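PDB 6GZB: spore germination protein GerM from Bacillus subtilis subsp. subtilis str. 168, which is of unknown biochemical function but affects both sporulation and germination, and carries two GerMN domains in tandem. Local coordinates for residues Q137-T148 and L179-L187; L195-Y205 and V216-E226. All blocks are in the same frame, centred on the assembly; numbering follows the deposited sequence.

Interaction 1: residues Q137-T148 and L179-L187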
loop_
_atom_site.group_PDB
_atom_site.type_symbol
_atom_site.label_atom_id
_atom_site.label_comp_id
_atom_site.label_asym_id
_atom_site.label_seq_id
_atom_site.Cartn_x
_atom_site.Cartn_y
_atom_site.Cartn_z
ATOM N N GLN A 137 4.470 13.914 5.882
ATOM C CA GLN A 137 4.884 12.611 5.373
ATOM C C GLN A 137 3.749 11.920 4.630
ATOM O O GLN A 137 3.981 11.221 3.660
ATOM C CB GLN A 137 5.365 11.707 6.512
ATOM C CG GLN A 137 6.773 11.994 6.990
ATOM C CD GLN A 137 7.522 10.731 7.340
ATOM O OE1 GLN A 137 8.187 10.129 6.491
ATOM N NE2 GLN A 137 7.378 10.289 8.580
ATOM N N LYS A 138 2.518 12.120 5.090
ATOM C CA LYS A 138 1.356 11.541 4.423
ATOM C C LYS A 138 1.273 12.004 2.983
ATOM O O LYS A 138 1.026 11.208 2.079
ATOM C CB LYS A 138 0.067 11.935 5.154
ATOM C CG LYS A 138 -0.010 11.456 6.592
ATOM C CD LYS A 138 -1.329 11.863 7.238
ATOM C CE LYS A 138 -1.206 11.924 8.750
ATOM N NZ LYS A 138 -0.780 10.633 9.346
ATOM N N ILE A 139 1.465 13.305 2.777
ATOM C CA ILE A 139 1.387 13.881 1.443
ATOM C C ILE A 139 2.438 13.281 0.502
ATOM O O ILE A 139 2.126 12.902 -0.627
ATOM C CB ILE A 139 1.517 15.413 1.511
ATOM C CG1 ILE A 139 0.227 16.006 2.074
ATOM C CG2 ILE A 139 1.820 16.006 0.143
ATOM C CD1 ILE A 139 0.400 17.393 2.652
ATOM N N VAL A 140 3.673 13.168 0.969
ATOM C CA VAL A 140 4.742 12.586 0.148
ATOM C C VAL A 140 4.415 11.143 -0.233
ATOM O O VAL A 140 4.575 10.738 -1.380
ATOM C CB VAL A 140 6.102 12.599 0.878
ATOM C CG1 VAL A 140 7.181 11.976 -0.002
ATOM C CG2 VAL A 140 6.496 14.019 1.254
ATOM N N GLN A 141 3.951 10.368 0.738
ATOM C CA GLN A 141 3.635 8.964 0.507
ATOM C C GLN A 141 2.432 8.803 -0.413
ATOM O O GLN A 141 2.441 7.940 -1.298
ATOM C CB GLN A 141 3.385 8.251 1.832
ATOM C CG GLN A 141 4.641 8.076 2.666
ATOM C CD GLN A 141 4.360 7.747 4.114
ATOM O OE1 GLN A 141 3.203 7.591 4.519
ATOM N NE2 GLN A 141 5.425 7.628 4.908
ATOM N N SER A 142 1.415 9.643 -0.216
ATOM C CA SER A 142 0.221 9.621 -1.058
ATOM C C SER A 142 0.553 9.861 -2.530
ATOM O O SER A 142 0.158 9.101 -3.413
ATOM C CB SER A 142 -0.780 10.675 -0.584
ATOM O OG SER A 142 -1.877 10.777 -1.479
ATOM N N VAL A 143 1.282 10.933 -2.791
ATOM C CA VAL A 143 1.682 11.269 -4.142
ATOM C C VAL A 143 2.536 10.152 -4.742
ATOM O O VAL A 143 2.309 9.720 -5.867
ATOM C CB VAL A 143 2.463 12.599 -4.166
ATOM C CG1 VAL A 143 3.106 12.818 -5.519
ATOM C CG2 VAL A 143 1.542 13.755 -3.822
ATOM N N THR A 144 3.469 9.641 -3.952
ATOM C CA THR A 144 4.379 8.613 -4.425
ATOM C C THR A 144 3.629 7.341 -4.794
ATOM O O THR A 144 3.864 6.754 -5.847
ATOM C CB THR A 144 5.465 8.292 -3.381
ATOM O OG1 THR A 144 6.235 9.472 -3.114
ATOM C CG2 THR A 144 6.395 7.206 -3.903
ATOM N N TRP A 145 2.731 6.906 -3.918
ATOM C CA TRP A 145 2.053 5.639 -4.130
ATOM C C TRP A 145 0.978 5.773 -5.199
ATOM O O TRP A 145 0.747 4.839 -5.976
ATOM C CB TRP A 145 1.463 5.099 -2.827
ATOM C CG TRP A 145 2.478 4.431 -1.961
ATOM C CD1 TRP A 145 3.556 5.018 -1.374
ATOM C CD2 TRP A 145 2.531 3.050 -1.607
ATOM N NE1 TRP A 145 4.297 4.085 -0.707
ATOM C CE2 TRP A 145 3.686 2.868 -0.815
ATOM C CE3 TRP A 145 1.717 1.947 -1.874
ATOM C CZ2 TRP A 145 4.061 1.623 -0.305
ATOM C CZ3 TRP A 145 2.090 0.702 -1.362
ATOM C CH2 TRP A 145 3.253 0.552 -0.598
ATOM N N THR A 146 0.376 6.953 -5.294
ATOM C CA THR A 146 -0.606 7.198 -6.347
ATOM C C THR A 146 0.035 7.186 -7.748
ATOM O O THR A 146 -0.477 6.543 -8.672
ATOM C CB THR A 146 -1.379 8.505 -6.118
ATOM O OG1 THR A 146 -2.072 8.441 -4.866
ATOM C CG2 THR A 146 -2.394 8.724 -7.231
ATOM N N LEU A 147 1.189 7.834 -7.884
ATOM C CA LEU A 147 1.882 7.886 -9.168
ATOM C C LEU A 147 2.428 6.522 -9.572
ATOM O O LEU A 147 2.362 6.145 -10.739
ATOM C CB LEU A 147 3.022 8.910 -9.133
ATOM C CG LEU A 147 2.577 10.367 -9.223
ATOM C CD1 LEU A 147 3.766 11.312 -9.092
ATOM C CD2 LEU A 147 1.843 10.601 -10.529
ATOM N N THR A 148 2.945 5.771 -8.610
ATOM C CA THR A 148 3.635 4.523 -8.918
ATOM C C THR A 148 2.700 3.352 -9.135
ATOM O O THR A 148 3.153 2.232 -9.383
ATOM C CB THR A 148 4.674 4.149 -7.835
ATOM O OG1 THR A 148 4.081 4.210 -6.536
ATOM C CG2 THR A 148 5.857 5.115 -7.895
ATOM N N LEU A 179 12.756 8.476 -5.205
ATOM C CA LEU A 179 11.572 8.417 -4.335
ATOM C C LEU A 179 10.599 7.380 -4.884
ATOM O O LEU A 179 10.111 7.521 -6.008
ATOM C CB LEU A 179 10.882 9.775 -4.301
ATOM C CG LEU A 179 10.189 10.247 -3.023
ATOM C CD1 LEU A 179 9.188 11.338 -3.352
ATOM C CD2 LEU A 179 9.525 9.117 -2.278
ATOM N N SER A 180 10.313 6.348 -4.092
ATOM C CA SER A 180 9.488 5.235 -4.555
ATOM C C SER A 180 8.741 4.567 -3.404
ATOM O O SER A 180 8.833 5.006 -2.247
ATOM C CB SER A 180 10.369 4.200 -5.261
ATOM O OG SER A 180 11.056 3.402 -4.316
ATOM N N ARG A 181 8.019 3.494 -3.718
ATOM C CA ARG A 181 7.281 2.736 -2.708
ATOM C C ARG A 181 8.213 2.118 -1.687
ATOM O O ARG A 181 7.796 1.799 -0.579
ATOM C CB ARG A 181 6.412 1.655 -3.352
ATOM C CG ARG A 181 5.255 2.222 -4.151
ATOM C CD ARG A 181 4.181 1.191 -4.506
ATOM N NE ARG A 181 3.051 1.848 -5.162
ATOM C CZ ARG A 181 1.850 1.310 -5.350
ATOM N NH1 ARG A 181 1.586 0.080 -4.940
ATOM N NH2 ARG A 181 0.907 2.017 -5.950
ATOM N N LYS A 182 9.490 1.998 -2.036
ATOM C CA LYS A 182 10.465 1.389 -1.136
ATOM C C LYS A 182 10.834 2.332 0.002
ATOM O O LYS A 182 11.383 1.906 1.014
ATOM C CB LYS A 182 11.729 0.970 -1.892
ATOM C CG LYS A 182 11.529 -0.227 -2.803
ATOM C CD LYS A 182 12.743 -0.453 -3.687
ATOM C CE LYS A 182 12.634 -1.767 -4.440
ATOM N NZ LYS A 182 13.876 -2.058 -5.204
ATOM N N ASP A 183 10.522 3.609 -0.159
ATOM C CA ASP A 183 10.669 4.568 0.929
ATOM C C ASP A 183 9.576 4.418 2.001
ATOM O O ASP A 183 9.606 5.079 3.032
ATOM C CB ASP A 183 10.699 5.974 0.351
ATOM C CG ASP A 183 11.955 6.222 -0.483
ATOM O OD1 ASP A 183 13.041 6.271 0.125
ATOM O OD2 ASP A 183 11.876 6.291 -1.734
ATOM N N GLY A 184 8.666 3.478 1.791
ATOM C CA GLY A 184 7.760 3.043 2.853
ATOM C C GLY A 184 6.476 3.846 2.888
ATOM O O GLY A 184 6.261 4.760 2.080
ATOM N N ILE A 185 5.619 3.498 3.839
ATOM C CA ILE A 185 4.316 4.129 3.979
ATOM C C ILE A 185 3.798 3.852 5.384
ATOM O O ILE A 185 4.035 2.774 5.925
ATOM C CB ILE A 185 3.328 3.602 2.908
ATOM C CG1 ILE A 185 2.002 4.352 2.976
ATOM C CG2 ILE A 185 3.097 2.109 3.057
ATOM C CD1 ILE A 185 1.186 4.235 1.702
ATOM N N ASN A 186 3.178 4.854 6.009
ATOM C CA ASN A 186 2.686 4.712 7.377
ATOM C C ASN A 186 3.744 4.099 8.292
ATOM O O ASN A 186 3.504 3.069 8.939
ATOM C CB ASN A 186 1.433 3.828 7.404
ATOM C CG ASN A 186 0.300 4.390 6.585
ATOM O OD1 ASN A 186 -0.362 3.668 5.831
ATOM N ND2 ASN A 186 0.062 5.678 6.726
ATOM N N LEU A 187 4.922 4.705 8.328
ATOM C CA LEU A 187 6.061 4.118 9.047
ATOM C C LEU A 187 5.738 3.887 10.515
ATOM O O LEU A 187 5.310 4.806 11.199
ATOM C CB LEU A 187 7.287 5.042 8.950
ATOM C CG LEU A 187 7.726 5.446 7.537
ATOM C CD1 LEU A 187 8.909 6.405 7.613
ATOM C CD2 LEU A 187 8.076 4.239 6.675
HETATM O O HOH W 1 4.787 7.634 7.674
HETATM O O HOH W 2 8.102 7.455 3.647
HETATM O O HOH W 3 7.064 5.755 -0.312
#
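The indole of Trp-145 lies sandwiched between an arginine and an isoleucine. Arg-181 CD sits over one face, 3.7 Å from the centroid of the Trp-145 six-membered ring, while Ile-185 CD1 meets the opposite face, 3.7 Å from the centroid of its five-membered ring; both are CH-pi contacts. The arrangement pins helix 136-147 of the first GerMN domain to the loop, with a short 3-10 turn at 181-183, that leads on to strand 198-208. Extended from CG to NE, the Arg-181 side chain runs across the ring and ends with its guanidinium plane only 17° from the indole plane. Two N-H groups hold it there. NH2 of Arg-181 donates to the backbone O of Trp-145 (2.8 Å), and NE donates to Thr-148 OG1 (2.9 Å), close to the guanidinium plane. That hydroxyl in turn donates to Thr-144 O.

At the other end of the loop, Gln-141 spreads its amide over the backbone of Ile-185 and Asn-186. Its OE1 takes the N-H of Asn-186 (3.1 Å, 168° at the hydrogen), a straight bond whose donor stands above the carbonyl plane. Its NE2 gives to two waters; one also accepts from Leu-187 N, the other donates to Asp-183 O. Leu-179 packs both methyls against Thr-144 OG1 and one of them on Val-140 CG1. An ST turn opens the 3-10 segment, Ser-180 OG accepting from Lys-182 N. At the indole edge, Trp-145 NE1 bonds weakly to Gly-184 O (3.5 Å) and gives to a water that donates to Ser-180 O and to the same Gly-184 O (2.7 Å).

Interaction 2: residues L195-Y205 and V216-E226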
loop_
_atom_site.group_PDB
_atom_site.type_symbol
_atom_site.label_atom_id
_atom_site.label_comp_id
_atom_site.label_asym_id
_atom_site.label_seq_id
_atom_site.Cartn_x
_atom_site.Cartn_y
_atom_site.Cartn_z
ATOM N N LEU A 195 17.668 1.582 13.391
ATOM C CA LEU A 195 17.644 1.572 11.946
ATOM C C LEU A 195 18.903 0.963 11.341
ATOM O O LEU A 195 18.927 0.656 10.151
ATOM C CB LEU A 195 17.438 2.985 11.406
ATOM C CG LEU A 195 16.196 3.717 11.919
ATOM C CD1 LEU A 195 16.005 5.039 11.199
ATOM C CD2 LEU A 195 14.955 2.847 11.758
ATOM N N THR A 196 19.942 0.773 12.148
ATOM C CA THR A 196 21.166 0.145 11.642
ATOM C C THR A 196 21.026 -1.357 11.650
ATOM O O THR A 196 21.715 -2.049 10.912
ATOM C CB THR A 196 22.429 0.522 12.466
ATOM O OG1 THR A 196 22.416 -0.165 13.729
ATOM C CG2 THR A 196 22.489 2.018 12.707
ATOM N N ALA A 197 20.158 -1.863 12.521
ATOM C CA ALA A 197 20.037 -3.303 12.729
ATOM C C ALA A 197 18.777 -3.872 12.088
ATOM O O ALA A 197 18.508 -5.058 12.224
ATOM C CB ALA A 197 20.033 -3.625 14.210
ATOM N N THR A 198 17.991 -3.027 11.425
ATOM C CA THR A 198 16.728 -3.469 10.849
ATOM C C THR A 198 16.566 -2.934 9.440
ATOM O O THR A 198 17.240 -1.984 9.041
ATOM C CB THR A 198 15.522 -3.002 11.683
ATOM O OG1 THR A 198 15.475 -1.575 11.703
ATOM C CG2 THR A 198 15.597 -3.522 13.100
ATOM N N HIS A 199 15.654 -3.539 8.688
ATOM C CA HIS A 199 15.321 -3.036 7.358
ATOM C C HIS A 199 13.804 -2.930 7.228
ATOM O O HIS A 199 13.067 -3.633 7.918
ATOM C CB HIS A 199 15.889 -3.953 6.273
ATOM C CG HIS A 199 15.542 -5.398 6.458
ATOM N ND1 HIS A 199 14.573 -6.036 5.710
ATOM C CD2 HIS A 199 16.023 -6.325 7.315
ATOM C CE1 HIS A 199 14.490 -7.300 6.086
ATOM N NE2 HIS A 199 15.351 -7.499 7.067
ATOM N N PRO A 200 13.336 -2.020 6.369
ATOM C CA PRO A 200 11.910 -1.772 6.217
ATOM C C PRO A 200 11.232 -2.886 5.437
ATOM O O PRO A 200 11.810 -3.426 4.497
ATOM C CB PRO A 200 11.867 -0.464 5.418
ATOM C CG PRO A 200 13.116 -0.506 4.603
ATOM C CD PRO A 200 14.142 -1.152 5.493
ATOM N N LEU A 201 9.998 -3.200 5.814
ATOM C CA LEU A 201 9.189 -4.141 5.063
ATOM C C LEU A 201 7.725 -3.757 5.222
ATOM O O LEU A 201 7.240 -3.557 6.339
ATOM C CB LEU A 201 9.406 -5.565 5.584
ATOM C CG LEU A 201 8.849 -6.680 4.693
ATOM C CD1 LEU A 201 9.679 -6.805 3.422
ATOM C CD2 LEU A 201 8.785 -8.002 5.449
ATOM N N THR A 202 7.027 -3.664 4.098
ATOM C CA THR A 202 5.632 -3.277 4.099
ATOM C C THR A 202 4.742 -4.484 4.289
ATOM O O THR A 202 4.931 -5.527 3.649
ATOM C CB THR A 202 5.271 -2.544 2.807
ATOM O OG1 THR A 202 5.947 -1.284 2.805
ATOM C CG2 THR A 202 3.767 -2.312 2.705
ATOM N N VAL A 203 3.819 -4.351 5.236
ATOM C CA VAL A 203 2.897 -5.421 5.607
ATOM C C VAL A 203 1.488 -4.828 5.664
ATOM O O VAL A 203 1.291 -3.719 6.170
ATOM C CB VAL A 203 3.278 -5.981 6.991
ATOM C CG1 VAL A 203 2.246 -6.965 7.505
ATOM C CG2 VAL A 203 4.657 -6.622 6.935
ATOM N N TYR A 204 0.519 -5.547 5.111
ATOM C CA TYR A 204 -0.860 -5.072 5.066
ATOM C C TYR A 204 -1.674 -5.610 6.233
ATOM O O TYR A 204 -1.700 -6.814 6.489
ATOM C CB TYR A 204 -1.532 -5.467 3.754
ATOM C CG TYR A 204 -1.153 -4.593 2.585
ATOM C CD1 TYR A 204 0.005 -4.829 1.857
ATOM C CD2 TYR A 204 -1.972 -3.563 2.186
ATOM C CE1 TYR A 204 0.324 -4.048 0.756
ATOM C CE2 TYR A 204 -1.663 -2.777 1.096
ATOM C CZ TYR A 204 -0.499 -3.005 0.399
ATOM O OH TYR A 204 -0.202 -2.209 -0.689
ATOM N N TYR A 205 -2.325 -4.699 6.945
ATOM C CA TYR A 205 -3.244 -5.082 7.991
ATOM C C TYR A 205 -4.647 -4.662 7.618
ATOM O O TYR A 205 -4.857 -3.956 6.635
ATOM C CB TYR A 205 -2.835 -4.452 9.322
ATOM C CG TYR A 205 -1.495 -4.922 9.813
ATOM C CD1 TYR A 205 -1.341 -6.195 10.342
ATOM C CD2 TYR A 205 -0.380 -4.105 9.738
ATOM C CE1 TYR A 205 -0.109 -6.626 10.810
ATOM C CE2 TYR A 205 0.861 -4.538 10.166
ATOM C CZ TYR A 205 0.985 -5.785 10.726
ATOM O OH TYR A 205 2.220 -6.207 11.145
ATOM N N VAL A 216 -4.578 -1.852 4.841
ATOM C CA VAL A 216 -3.710 -0.729 5.133
ATOM C C VAL A 216 -2.254 -1.187 5.197
ATOM O O VAL A 216 -1.908 -2.097 5.963
ATOM C CB VAL A 216 -4.064 -0.114 6.494
ATOM C CG1 VAL A 216 -3.134 1.050 6.810
ATOM C CG2 VAL A 216 -5.520 0.323 6.509
ATOM N N PRO A 217 -1.405 -0.589 4.363
ATOM C CA PRO A 217 0.002 -0.975 4.320
ATOM C C PRO A 217 0.781 -0.227 5.395
ATOM O O PRO A 217 0.564 0.967 5.589
ATOM C CB PRO A 217 0.434 -0.518 2.928
ATOM C CG PRO A 217 -0.420 0.661 2.638
ATOM C CD PRO A 217 -1.725 0.449 3.365
ATOM N N VAL A 218 1.629 -0.942 6.122
ATOM C CA VAL A 218 2.429 -0.356 7.188
ATOM C C VAL A 218 3.866 -0.851 7.034
ATOM O O VAL A 218 4.114 -2.053 6.920
ATOM C CB VAL A 218 1.892 -0.779 8.570
ATOM C CG1 VAL A 218 2.834 -0.351 9.668
ATOM C CG2 VAL A 218 0.505 -0.194 8.804
ATOM N N THR A 219 4.815 0.077 7.016
ATOM C CA THR A 219 6.231 -0.292 6.953
ATOM C C THR A 219 6.766 -0.617 8.348
ATOM O O THR A 219 6.816 0.240 9.222
ATOM C CB THR A 219 7.073 0.834 6.347
ATOM O OG1 THR A 219 6.566 1.165 5.049
ATOM C CG2 THR A 219 8.521 0.400 6.224
ATOM N N LYS A 220 7.130 -1.875 8.553
ATOM C CA LYS A 220 7.674 -2.329 9.820
ATOM C C LYS A 220 9.193 -2.450 9.730
ATOM O O LYS A 220 9.761 -2.416 8.635
ATOM C CB LYS A 220 7.075 -3.689 10.167
ATOM C CG LYS A 220 5.556 -3.686 10.137
ATOM C CD LYS A 220 4.992 -4.883 10.870
ATOM C CE LYS A 220 4.960 -4.629 12.362
ATOM N NZ LYS A 220 3.974 -5.509 13.044
ATOM N N ARG A 221 9.841 -2.575 10.884
ATOM C CA ARG A 221 11.277 -2.819 10.936
ATOM C C ARG A 221 11.518 -4.303 11.148
ATOM O O ARG A 221 11.040 -4.877 12.111
ATOM C CB ARG A 221 11.921 -2.023 12.077
ATOM C CG ARG A 221 11.743 -0.517 12.010
ATOM C CD ARG A 221 12.092 0.071 10.645
ATOM N NE ARG A 221 13.487 -0.129 10.262
ATOM C CZ ARG A 221 14.105 0.545 9.293
ATOM N NH1 ARG A 221 13.454 1.469 8.601
ATOM N NH2 ARG A 221 15.380 0.292 9.013
ATOM N N ILE A 222 12.249 -4.926 10.233
ATOM C CA ILE A 222 12.596 -6.336 10.353
ATOM C C ILE A 222 14.085 -6.476 10.710
ATOM O O ILE A 222 14.938 -5.822 10.102
ATOM C CB ILE A 222 12.356 -7.072 9.018
ATOM C CG1 ILE A 222 10.963 -6.776 8.458
ATOM C CG2 ILE A 222 12.581 -8.565 9.182
ATOM C CD1 ILE A 222 9.824 -7.195 9.364
ATOM N N ASP A 223 14.393 -7.362 11.654
ATOM C CA ASP A 223 15.776 -7.634 12.034
ATOM C C ASP A 223 16.604 -8.073 10.836
ATOM O O ASP A 223 16.173 -8.900 10.039
ATOM C CB ASP A 223 15.844 -8.710 13.120
ATOM C CG ASP A 223 15.554 -8.160 14.504
ATOM O OD1 ASP A 223 15.806 -6.956 14.733
ATOM O OD2 ASP A 223 15.069 -8.930 15.361
ATOM N N ASN A 224 17.797 -7.504 10.709
ATOM C CA ASN A 224 18.642 -7.758 9.555
ATOM C C ASN A 224 19.174 -9.187 9.538
ATOM O O ASN A 224 19.596 -9.693 8.500
ATOM C CB ASN A 224 19.799 -6.758 9.521
ATOM C CG ASN A 224 19.374 -5.415 9.001
ATOM O OD1 ASN A 224 18.263 -5.271 8.495
ATOM N ND2 ASN A 224 20.261 -4.425 9.087
ATOM N N SER A 225 19.125 -9.854 10.679
ATOM C CA SER A 225 19.479 -11.268 10.731
ATOM C C SER A 225 18.487 -12.142 9.969
ATOM O O SER A 225 18.851 -13.217 9.513
ATOM C CB SER A 225 19.574 -11.737 12.174
ATOM O OG SER A 225 18.347 -11.530 12.839
ATOM N N GLU A 226 17.269 -11.649 9.755
ATOM C CA GLU A 226 16.332 -12.301 8.825
ATOM C C GLU A 226 16.640 -11.938 7.377
ATOM O O GLU A 226 16.446 -10.796 6.945
ATOM C CB GLU A 226 14.875 -11.931 9.140
ATOM C CG GLU A 226 14.087 -13.039 9.816
ATOM C CD GLU A 226 13.699 -14.187 8.886
ATOM O OE1 GLU A 226 12.823 -14.969 9.302
ATOM O OE2 GLU A 226 14.243 -14.322 7.758
HETATM O O HOH W 4 19.452 -1.838 7.796
#
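The guanidinium of Arg-221 is covered on one face by Leu-195 CD2, 3.5 Å from Arg-221 CZ, and on the opposite face by His-199 C and Pro-200 N, with Thr-198 at its edge. Bends at chi2 (-49°) and chi3 (-62°) fold the arginine back so that NE gives to Thr-198 OG1 (2.8 Å), nearly in the guanidinium plane, while NH2 bonds weakly to Thr-198 O. The same hydroxyl is also bonded to Asp-194 O. Ile-222 CB makes a CH-pi contact over one face of the His-199 ring, 3.8 Å from its centroid. Asp-223 O lies at the His-199 edge and receives a weak bond from NE2, as does Glu-226 O. Pro-217 CB sits over the Tyr-204 ring, 3.8 Å from its centroid, in another CH-pi contact. Val-218 CG2 touches the edge of the Tyr-205 ring, whose OH accepts from Lys-220 NZ (2.7 Å).

These groups sit on both faces of a beta hairpin, whose strands 198-208 and 213-223 are antiparallel and strongly twisted, with their directions 139° apart. Four hydrogen-bonded pairs, from His-199 with Ile-222 to Tyr-205 with Val-216, each give two reciprocal backbone bonds. Thr-202 and Thr-219 form a non-hydrogen-bonded pair whose hydroxyls share a weak bond. Beyond the last pair, Asn-224 N donates to Ala-197 O (3.0 Å), and a water links Thr-198 O to Asn-224 ND2.

The face bearing His-199, Leu-201, Val-203 and Ile-222 packs on helix 229-239, where Glu-236 forms a salt bridge with Lys-220 NZ. Helix 289-299 lies near the other end, its Thr-298 bonded to Tyr-204 N, while Tyr-204 OH reaches Glu-301 and Thr-219 OG1 meets Ile-185 N of the preceding loop.

Overall arrangement
Interaction 1 closes in the chain before interaction 2 opens, and their centres lie about 15 Å apart. They meet directly where the loop 179-187 bonds to strand 213-223, so the loop lies between helix 136-147 and that strand. Both contacts are partly buried, but interaction 1 is nearer the centre of the chain, and interaction 2 runs from a buried end to a more exposed one, where a loop and a type I turn lie. Their chemistry follows: side chains and waters do most of the work between helix and irregular loop, whereas a regular backbone ladder joins the two strands, with side-chain bonds added along its faces and at its open end.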